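PDB 6A2F: alanine racemase, biosynthetic from Pseudomonas aeruginosa PAO1, which belongs to the alanine racemase family, pairing a TIM-barrel N-terminal domain with a mostly beta C-terminal domain and carrying a lysine-linked pyridoxal phosphate cofactor. Local coordinates for residues S126-L131 against H159-D164. Residues are numbered along the deposited sequence; the frame is centred on the assembly and turned at random.
Sequences SGMHRL and HFACAD
Two neighbouring beta-to-alpha loops of the TIM barrel meet where M128 lies against H159, F160 and A161, an example of how barrel loops are joined beside a ligand pocket. The M128 chain, bent at chi2 (-80°) and again at chi3, reaches across and ends at the imidazole of H159: CE lies in the ring plane, at its edge, 3.3 Å from CD2. The same methyl is 3.6 Å from the carbonyl O of F160. Further back, M128 SD packs on the methyl of A161, with SD 3.9 Å from A161 CB. In H159 a chi1 of -171°, CG anti to the backbone N, carries the ring to M128, and a chi2 of 76° turns its CD2 edge to the methyl. Both ring nitrogens have partners: ND1 the guanidinium of R209, NE2 the hydroxyl of Y254 of the second subunit, which also packs on M128.

A water bridges the two backbones. It accepts from S126 N at 2.9 Å and donates to H159 O at 3.1 Å, while the bond it accepts from M128 N is weak. Q174 is a second link: its NE2 bonds to S126 OG, which also bonds to S158 OG, and its OE1 takes the N-H of A161. Beyond M128, R130 belongs to the D-lysine pocket, its NE bonded to a malonate ion, probably from the crystallisation liquor, and its NH1 to S301 of the second subunit.

The first loop runs from strand 118-123 to helix 135-145, the second from strand 151-157 to helix 169-179; these two strands are parallel neighbours in the barrel. F160, turned away from the first loop, packs on helices 169-179 and 194-199.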
# COMPACT_ATOMS: atom_id res chain seq x y z
N SER A 126 28.35 -6.71 4.07
CA SER A 126 29.14 -7.59 3.21
C SER A 126 29.00 -7.36 1.70
O SER A 126 29.54 -8.12 0.92
CB SER A 126 28.88 -9.05 3.55
OG SER A 126 27.53 -9.39 3.38
N GLY A 127 28.32 -6.30 1.31
CA GLY A 127 28.12 -6.02 -0.10
C GLY A 127 26.79 -5.37 -0.44
O GLY A 127 26.62 -4.86 -1.52
N MET A 128 25.86 -5.39 0.51
CA MET A 128 24.56 -4.72 0.35
C MET A 128 24.77 -3.20 0.27
O MET A 128 24.08 -2.50 -0.47
CB MET A 128 23.63 -5.04 1.51
CG MET A 128 22.57 -6.07 1.21
SD MET A 128 21.16 -5.40 0.32
CE MET A 128 19.84 -6.31 1.09
N HIS A 129 25.71 -2.72 1.07
CA HIS A 129 26.12 -1.33 1.15
C HIS A 129 25.12 -0.30 1.63
O HIS A 129 25.11 0.84 1.20
CB HIS A 129 26.85 -0.88 -0.12
CG HIS A 129 28.20 -1.50 -0.27
ND1 HIS A 129 29.25 -1.22 0.58
CD2 HIS A 129 28.67 -2.41 -1.16
CE1 HIS A 129 30.30 -1.92 0.22
NE2 HIS A 129 29.98 -2.65 -0.83
N ARG A 130 24.24 -0.73 2.53
CA ARG A 130 23.34 0.22 3.17
C ARG A 130 23.60 0.27 4.68
O ARG A 130 24.05 1.30 5.20
CB ARG A 130 21.87 -0.07 2.86
CG ARG A 130 21.47 0.28 1.43
CD ARG A 130 19.97 0.14 1.20
NE ARG A 130 19.45 -1.12 1.73
CZ ARG A 130 18.17 -1.49 1.70
NH1 ARG A 130 17.83 -2.67 2.22
NH2 ARG A 130 17.24 -0.70 1.16
N LEU A 131 23.35 -0.84 5.36
CA LEU A 131 23.58 -0.94 6.80
C LEU A 131 24.78 -1.83 7.11
O LEU A 131 25.11 -2.72 6.33
CB LEU A 131 22.34 -1.49 7.50
CG LEU A 131 21.03 -0.70 7.43
CD1 LEU A 131 19.94 -1.49 8.11
CD2 LEU A 131 21.15 0.69 8.05
N HIS A 159 23.56 -9.79 5.59
CA HIS A 159 22.40 -10.03 4.74
C HIS A 159 22.79 -9.98 3.26
O HIS A 159 23.49 -9.05 2.84
CB HIS A 159 21.32 -8.99 5.06
CG HIS A 159 20.00 -9.25 4.40
ND1 HIS A 159 19.12 -10.22 4.84
CD2 HIS A 159 19.40 -8.65 3.34
CE1 HIS A 159 18.04 -10.21 4.08
NE2 HIS A 159 18.19 -9.27 3.16
N PHE A 160 22.35 -10.97 2.49
CA PHE A 160 22.66 -11.09 1.06
C PHE A 160 21.89 -10.08 0.21
O PHE A 160 20.78 -9.70 0.56
CB PHE A 160 22.30 -12.49 0.54
CG PHE A 160 23.25 -13.57 0.95
CD1 PHE A 160 24.58 -13.55 0.54
CD2 PHE A 160 22.81 -14.65 1.71
CE1 PHE A 160 25.46 -14.56 0.91
CE2 PHE A 160 23.68 -15.67 2.08
CZ PHE A 160 25.00 -15.63 1.67
N ALA A 161 22.48 -9.68 -0.91
CA ALA A 161 21.82 -8.77 -1.85
C ALA A 161 21.18 -9.48 -3.05
O ALA A 161 20.26 -8.94 -3.68
CB ALA A 161 22.79 -7.69 -2.33
N CYS A 162 21.68 -10.67 -3.38
CA CYS A 162 21.29 -11.35 -4.61
C CYS A 162 21.11 -12.86 -4.45
O CYS A 162 21.19 -13.60 -5.43
CB CYS A 162 22.32 -11.09 -5.72
SG CYS A 162 22.77 -9.36 -6.00
N ALA A 163 20.87 -13.30 -3.22
CA ALA A 163 20.64 -14.72 -2.96
C ALA A 163 19.42 -15.27 -3.73
O ALA A 163 19.25 -16.49 -3.83
CB ALA A 163 20.50 -14.98 -1.47
N ASP A 164 18.60 -14.37 -4.27
CA ASP A 164 17.43 -14.75 -5.07
C ASP A 164 17.82 -15.36 -6.43
O ASP A 164 17.06 -16.12 -7.02
CB ASP A 164 16.49 -13.55 -5.27
CG ASP A 164 17.10 -12.47 -6.16
OD1 ASP A 164 18.21 -11.98 -5.85
OD2 ASP A 164 16.46 -12.11 -7.17
O HOH W 1 25.45 -6.84 3.61